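Local coordinates for protein listeriolysin O (PDB 4CDB) that binds cholesterol-containing host membranes and, after a major conformational change, inserts into them as an oligomeric pore that causes cytolysis, at residues Leu120-Ile130 with Thr146-Tyr155. Residues are numbered along the deposited sequence; the frame is centred on the assembly and turned at random.
Sequences LPGMTNQDNKI and TLVERWNEKY
Leu120 CB sits over one face of the Trp151 indole, 3.6 Å from the centroid of its five-membered ring; Leu120 CD1 lies over the indole nearer its rim, by Trp151 CG. Leu120 is near the start of the loop of a beta hairpin, strands 114-118 and 129-132, in this cholesterol-dependent cytolysin. The loop packs against the C-terminal end of helix 137-152 and the turn after it. Residues Leu120 to Met123 form a type II beta turn. Pro121 O accepts a hydrogen bond of 2.7 Å from Trp151 NE1, in the indole plane and on a carbonyl lone pair, which fixes the rotation of the indole. Trp151 CG is anti to the backbone N (chi1 -178°), which sends the ring out to the turn. The Gly122 carbonyl carbon lies over one face of the Tyr155 ring, with Gly122 O 3.2 Å from Tyr155 CE1. Met123 CG touches both rings, 3.5 Å from Trp151 CD1. Its CA lies over the Tyr155 face, and SD makes a Met-aromatic contact at the Trp151 edge. Thr124 OG1 accepts from Asp127 N, an ST motif. Asp127 OD1 forms a salt bridge with Lys154 NZ at 3.3 Å; the hydrogen bond within it is weak. Arg150 NH2 donates to Asp127 O at 2.5 Å, nearly straight but from above the carbonyl plane, not on a lone pair. It also donates to Lys129 O at 2.7 Å, more bent at 147°. Leu147 packs on Ile118 and over one guanidinium face of Arg150. Ile130 CG2 touches Leu147 CD2 at 3.6 Å.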
ATOM      1  N   LEU A 120     -21.304  -6.550 -19.385  1.00 45.16           N
ATOM      2  CA  LEU A 120     -21.937  -5.232 -19.414  1.00 48.97           C
ATOM      3  C   LEU A 120     -23.436  -5.364 -19.150  1.00 54.82           C
ATOM      4  O   LEU A 120     -24.071  -6.316 -19.610  1.00 57.18           O
ATOM      5  CB  LEU A 120     -21.666  -4.523 -20.746  1.00 47.77           C
ATOM      6  CG  LEU A 120     -20.287  -3.872 -20.885  1.00 44.15           C
ATOM      7  CD1 LEU A 120     -20.051  -3.384 -22.305  1.00 48.76           C
ATOM      8  CD2 LEU A 120     -20.147  -2.723 -19.899  1.00 42.81           C
ATOM      9  N   PRO A 121     -24.006  -4.411 -18.395  1.00 57.11           N
ATOM     10  CA  PRO A 121     -25.378  -4.526 -17.884  1.00 57.87           C
ATOM     11  C   PRO A 121     -26.458  -4.477 -18.964  1.00 59.55           C
ATOM     12  O   PRO A 121     -26.332  -3.740 -19.943  1.00 59.45           O
ATOM     13  CB  PRO A 121     -25.505  -3.309 -16.964  1.00 64.14           C
ATOM     14  CG  PRO A 121     -24.542  -2.318 -17.520  1.00 62.86           C
ATOM     15  CD  PRO A 121     -23.378  -3.136 -18.000  1.00 57.63           C
ATOM     16  N   GLY A 122     -27.510  -5.269 -18.777  1.00 63.99           N
ATOM     17  CA  GLY A 122     -28.690  -5.191 -19.621  1.00 65.44           C
ATOM     18  C   GLY A 122     -28.765  -6.186 -20.765  1.00 67.20           C
ATOM     19  O   GLY A 122     -29.851  -6.454 -21.282  1.00 63.76           O
ATOM     20  N   MET A 123     -27.619  -6.734 -21.163  1.00 66.23           N
ATOM     21  CA  MET A 123     -27.555  -7.612 -22.330  1.00 65.44           C
ATOM     22  C   MET A 123     -28.216  -8.969 -22.077  1.00 64.34           C
ATOM     23  O   MET A 123     -28.203  -9.480 -20.958  1.00 67.61           O
ATOM     24  CB  MET A 123     -26.104  -7.801 -22.781  1.00 63.10           C
ATOM     25  CG  MET A 123     -25.329  -6.498 -22.903  1.00 65.22           C
ATOM     26  SD  MET A 123     -23.679  -6.696 -23.606  1.00 51.24           S
ATOM     27  CE  MET A 123     -24.103  -7.056 -25.312  1.00 40.05           C
ATOM     28  N   THR A 124     -28.800  -9.542 -23.125  1.00 61.25           N
ATOM     29  CA  THR A 124     -29.435 -10.850 -23.023  1.00 64.98           C
ATOM     30  C   THR A 124     -28.373 -11.943 -23.058  1.00 67.07           C
ATOM     31  O   THR A 124     -27.223 -11.689 -23.416  1.00 66.72           O
ATOM     32  CB  THR A 124     -30.436 -11.097 -24.168  1.00 64.01           C
ATOM     33  OG1 THR A 124     -29.730 -11.220 -25.409  1.00 61.90           O
ATOM     34  CG2 THR A 124     -31.444  -9.956 -24.266  1.00 68.47           C
ATOM     35  N   ASN A 125     -28.765 -13.163 -22.702  1.00 71.10           N
ATOM     36  CA  ASN A 125     -27.843 -14.295 -22.722  1.00 75.76           C
ATOM     37  C   ASN A 125     -27.457 -14.726 -24.137  1.00 69.69           C
ATOM     38  O   ASN A 125     -26.680 -15.662 -24.324  1.00 69.95           O
ATOM     39  CB  ASN A 125     -28.405 -15.470 -21.915  1.00 82.36           C
ATOM     40  CG  ASN A 125     -28.123 -15.341 -20.427  1.00 87.31           C
ATOM     41  OD1 ASN A 125     -26.981 -15.125 -20.019  1.00 86.53           O
ATOM     42  ND2 ASN A 125     -29.165 -15.462 -19.610  1.00 90.11           N
ATOM     43  N   GLN A 126     -27.999 -14.027 -25.129  1.00 63.51           N
ATOM     44  CA  GLN A 126     -27.623 -14.248 -26.517  1.00 59.95           C
ATOM     45  C   GLN A 126     -26.796 -13.075 -27.041  1.00 59.27           C
ATOM     46  O   GLN A 126     -25.955 -13.247 -27.924  1.00 58.41           O
ATOM     47  CB  GLN A 126     -28.866 -14.448 -27.389  1.00 63.90           C
ATOM     48  CG  GLN A 126     -29.695 -15.682 -27.042  1.00 65.82           C
ATOM     49  CD  GLN A 126     -30.561 -15.496 -25.807  1.00 68.27           C
ATOM     50  OE1 GLN A 126     -31.036 -14.395 -25.523  1.00 65.02           O
ATOM     51  NE2 GLN A 126     -30.772 -16.578 -25.066  1.00 69.36           N
ATOM     52  N   ASP A 127     -27.037 -11.889 -26.487  1.00 57.55           N
ATOM     53  CA  ASP A 127     -26.362 -10.663 -26.917  1.00 60.86           C
ATOM     54  C   ASP A 127     -24.941 -10.517 -26.370  1.00 52.61           C
ATOM     55  O   ASP A 127     -24.082  -9.917 -27.018  1.00 45.49           O
ATOM     56  CB  ASP A 127     -27.182  -9.430 -26.515  1.00 71.78           C
ATOM     57  CG  ASP A 127     -27.856  -8.760 -27.700  1.00 86.35           C
ATOM     58  OD1 ASP A 127     -27.363  -8.920 -28.837  1.00 89.05           O
ATOM     59  OD2 ASP A 127     -28.876  -8.066 -27.495  1.00 91.43           O
ATOM     60  N   ASN A 128     -24.694 -11.051 -25.177  1.00 46.86           N
ATOM     61  CA  ASN A 128     -23.398 -10.866 -24.525  1.00 44.06           C
ATOM     62  C   ASN A 128     -22.315 -11.855 -24.966  1.00 43.81           C
ATOM     63  O   ASN A 128     -21.202 -11.831 -24.446  1.00 46.13           O
ATOM     64  CB  ASN A 128     -23.548 -10.876 -22.998  1.00 46.33           C
ATOM     65  CG  ASN A 128     -24.245 -12.127 -22.478  1.00 52.28           C
ATOM     66  OD1 ASN A 128     -24.293 -13.154 -23.153  1.00 46.43           O
ATOM     67  ND2 ASN A 128     -24.785 -12.041 -21.267  1.00 58.82           N
ATOM     68  N   LYS A 129     -22.638 -12.713 -25.930  1.00 42.63           N
ATOM     69  CA  LYS A 129     -21.706 -13.744 -26.376  1.00 45.51           C
ATOM     70  C   LYS A 129     -21.347 -13.606 -27.852  1.00 44.23           C
ATOM     71  O   LYS A 129     -22.110 -13.040 -28.634  1.00 41.70           O
ATOM     72  CB  LYS A 129     -22.288 -15.137 -26.117  1.00 56.50           C
ATOM     73  CG  LYS A 129     -22.670 -15.400 -24.670  1.00 63.09           C
ATOM     74  CD  LYS A 129     -23.356 -16.751 -24.520  1.00 65.03           C
ATOM     75  CE  LYS A 129     -23.949 -16.918 -23.128  1.00 67.46           C
ATOM     76  NZ  LYS A 129     -22.931 -16.735 -22.059  1.00 68.01           N
ATOM     77  N   ILE A 130     -20.186 -14.135 -28.226  1.00 42.68           N
ATOM     78  CA  ILE A 130     -19.766 -14.173 -29.626  1.00 39.98           C
ATOM     79  C   ILE A 130     -18.729 -15.276 -29.856  1.00 39.74           C
ATOM     80  O   ILE A 130     -17.827 -15.475 -29.039  1.00 38.55           O
ATOM     81  CB  ILE A 130     -19.228 -12.798 -30.107  1.00 42.55           C
ATOM     82  CG1 ILE A 130     -18.875 -12.842 -31.598  1.00 45.03           C
ATOM     83  CG2 ILE A 130     -18.034 -12.356 -29.271  1.00 43.16           C
ATOM     84  CD1 ILE A 130     -18.399 -11.514 -32.152  1.00 47.41           C
ATOM     85  N   THR A 146     -16.249  -5.750 -30.766  1.00 47.82           N
ATOM     86  CA  THR A 146     -17.571  -6.019 -31.324  1.00 50.36           C
ATOM     87  C   THR A 146     -18.627  -6.078 -30.222  1.00 50.72           C
ATOM     88  O   THR A 146     -19.721  -5.533 -30.368  1.00 54.40           O
ATOM     89  CB  THR A 146     -17.583  -7.331 -32.136  1.00 49.69           C
ATOM     90  OG1 THR A 146     -16.561  -7.283 -33.141  1.00 52.80           O
ATOM     91  CG2 THR A 146     -18.936  -7.541 -32.802  1.00 41.45           C
ATOM     92  N   LEU A 147     -18.288  -6.734 -29.115  1.00 45.35           N
ATOM     93  CA  LEU A 147     -19.189  -6.829 -27.968  1.00 40.13           C
ATOM     94  C   LEU A 147     -19.437  -5.467 -27.321  1.00 42.59           C
ATOM     95  O   LEU A 147     -20.568  -5.143 -26.952  1.00 39.67           O
ATOM     96  CB  LEU A 147     -18.636  -7.808 -26.927  1.00 35.42           C
ATOM     97  CG  LEU A 147     -18.626  -9.294 -27.299  1.00 37.23           C
ATOM     98  CD1 LEU A 147     -18.028 -10.120 -26.171  1.00 38.03           C
ATOM     99  CD2 LEU A 147     -20.028  -9.783 -27.641  1.00 37.87           C
ATOM    100  N   VAL A 148     -18.376  -4.677 -27.182  1.00 36.09           N
ATOM    101  CA  VAL A 148     -18.475  -3.349 -26.584  1.00 37.33           C
ATOM    102  C   VAL A 148     -19.355  -2.423 -27.425  1.00 47.00           C
ATOM    103  O   VAL A 148     -20.181  -1.682 -26.892  1.00 48.26           O
ATOM    104  CB  VAL A 148     -17.081  -2.712 -26.385  1.00 36.66           C
ATOM    105  CG1 VAL A 148     -17.202  -1.234 -26.058  1.00 44.73           C
ATOM    106  CG2 VAL A 148     -16.308  -3.441 -25.292  1.00 34.79           C
ATOM    107  N   GLU A 149     -19.180  -2.473 -28.742  1.00 48.24           N
ATOM    108  CA  GLU A 149     -19.993  -1.668 -29.646  1.00 61.67           C
ATOM    109  C   GLU A 149     -21.452  -2.099 -29.629  1.00 65.17           C
ATOM    110  O   GLU A 149     -22.353  -1.268 -29.737  1.00 69.87           O
ATOM    111  CB  GLU A 149     -19.447  -1.726 -31.075  1.00 70.35           C
ATOM    112  CG  GLU A 149     -18.274  -0.800 -31.318  1.00 81.19           C
ATOM    113  CD  GLU A 149     -18.604   0.651 -31.008  1.00 91.76           C
ATOM    114  OE1 GLU A 149     -19.699   1.114 -31.396  1.00 96.09           O
ATOM    115  OE2 GLU A 149     -17.763   1.330 -30.383  1.00 93.88           O
ATOM    116  N   ARG A 150     -21.679  -3.402 -29.496  1.00 56.42           N
ATOM    117  CA  ARG A 150     -23.033  -3.942 -29.433  1.00 57.46           C
ATOM    118  C   ARG A 150     -23.783  -3.427 -28.206  1.00 57.94           C
ATOM    119  O   ARG A 150     -24.985  -3.160 -28.269  1.00 55.68           O
ATOM    120  CB  ARG A 150     -23.009  -5.475 -29.461  1.00 55.53           C
ATOM    121  CG  ARG A 150     -23.557  -6.068 -30.751  1.00 61.00           C
ATOM    122  CD  ARG A 150     -22.920  -7.414 -31.086  1.00 63.90           C
ATOM    123  NE  ARG A 150     -23.197  -8.444 -30.088  1.00 60.32           N
ATOM    124  CZ  ARG A 150     -22.862  -9.724 -30.224  1.00 55.09           C
ATOM    125  NH1 ARG A 150     -22.242 -10.136 -31.321  1.00 53.78           N
ATOM    126  NH2 ARG A 150     -23.151 -10.596 -29.268  1.00 51.75           N
ATOM    127  N   TRP A 151     -23.067  -3.272 -27.098  1.00 48.33           N
ATOM    128  CA  TRP A 151     -23.660  -2.738 -25.878  1.00 52.37           C
ATOM    129  C   TRP A 151     -23.941  -1.243 -26.011  1.00 65.05           C
ATOM    130  O   TRP A 151     -24.975  -0.754 -25.557  1.00 64.37           O
ATOM    131  CB  TRP A 151     -22.754  -2.996 -24.672  1.00 46.45           C
ATOM    132  CG  TRP A 151     -23.338  -2.504 -23.374  1.00 46.74           C
ATOM    133  CD1 TRP A 151     -24.229  -3.161 -22.574  1.00 49.23           C
ATOM    134  CD2 TRP A 151     -23.072  -1.250 -22.729  1.00 47.61           C
ATOM    135  NE1 TRP A 151     -24.534  -2.395 -21.473  1.00 51.21           N
ATOM    136  CE2 TRP A 151     -23.836  -1.217 -21.545  1.00 49.94           C
ATOM    137  CE3 TRP A 151     -22.262  -0.154 -23.039  1.00 45.08           C
ATOM    138  CZ2 TRP A 151     -23.814  -0.129 -20.671  1.00 48.83           C
ATOM    139  CZ3 TRP A 151     -22.241   0.925 -22.171  1.00 50.50           C
ATOM    140  CH2 TRP A 151     -23.012   0.930 -21.001  1.00 49.26           C
ATOM    141  N   ASN A 152     -23.012  -0.526 -26.637  1.00 69.61           N
ATOM    142  CA  ASN A 152     -23.156   0.912 -26.837  1.00 70.81           C
ATOM    143  C   ASN A 152     -24.318   1.273 -27.760  1.00 70.41           C
ATOM    144  O   ASN A 152     -24.805   2.402 -27.742  1.00 73.61           O
ATOM    145  CB  ASN A 152     -21.856   1.515 -27.382  1.00 70.14           C
ATOM    146  CG  ASN A 152     -20.746   1.554 -26.346  1.00 73.12           C
ATOM    147  OD1 ASN A 152     -20.992   1.781 -25.162  1.00 77.28           O
ATOM    148  ND2 ASN A 152     -19.514   1.339 -26.793  1.00 69.47           N
ATOM    149  N   GLU A 153     -24.761   0.308 -28.560  1.00 69.32           N
ATOM    150  CA  GLU A 153     -25.776   0.566 -29.578  1.00 71.78           C
ATOM    151  C   GLU A 153     -27.144  -0.039 -29.258  1.00 78.07           C
ATOM    152  O   GLU A 153     -28.068   0.053 -30.066  1.00 86.20           O
ATOM    153  CB  GLU A 153     -25.296   0.069 -30.945  1.00 71.21           C
ATOM    154  CG  GLU A 153     -24.067   0.791 -31.479  1.00 77.44           C
ATOM    155  CD  GLU A 153     -23.573   0.218 -32.798  1.00 83.55           C
ATOM    156  OE1 GLU A 153     -24.198  -0.734 -33.312  1.00 86.38           O
ATOM    157  OE2 GLU A 153     -22.557   0.722 -33.321  1.00 86.89           O
ATOM    158  N   LYS A 154     -27.274  -0.659 -28.089  1.00 73.81           N
ATOM    159  CA  LYS A 154     -28.542  -1.268 -27.695  1.00 69.81           C
ATOM    160  C   LYS A 154     -28.927  -0.959 -26.253  1.00 66.44           C
ATOM    161  O   LYS A 154     -30.104  -0.766 -25.946  1.00 73.12           O
ATOM    162  CB  LYS A 154     -28.504  -2.788 -27.881  1.00 66.88           C
ATOM    163  CG  LYS A 154     -28.702  -3.272 -29.304  1.00 72.42           C
ATOM    164  CD  LYS A 154     -29.102  -4.742 -29.313  1.00 75.65           C
ATOM    165  CE  LYS A 154     -28.940  -5.362 -30.691  1.00 78.41           C
ATOM    166  NZ  LYS A 154     -29.228  -6.824 -30.666  1.00 80.80           N
ATOM    167  N   TYR A 155     -27.937  -0.922 -25.367  1.00 59.53           N
ATOM    168  CA  TYR A 155     -28.210  -0.835 -23.938  1.00 57.77           C
ATOM    169  C   TYR A 155     -27.645   0.423 -23.287  1.00 61.51           C
ATOM    170  O   TYR A 155     -28.036   0.774 -22.174  1.00 67.07           O
ATOM    171  CB  TYR A 155     -27.681  -2.084 -23.221  1.00 54.84           C
ATOM    172  CG  TYR A 155     -28.148  -3.378 -23.847  1.00 58.65           C
ATOM    173  CD1 TYR A 155     -29.405  -3.897 -23.560  1.00 64.92           C
ATOM    174  CD2 TYR A 155     -27.339  -4.072 -24.737  1.00 56.00           C
ATOM    175  CE1 TYR A 155     -29.840  -5.076 -24.140  1.00 65.22           C
ATOM    176  CE2 TYR A 155     -27.767  -5.252 -25.321  1.00 58.09           C
ATOM    177  CZ  TYR A 155     -29.016  -5.749 -25.019  1.00 65.08           C
ATOM    178  OH  TYR A 155     -29.442  -6.923 -25.598  1.00 69.78           O
TER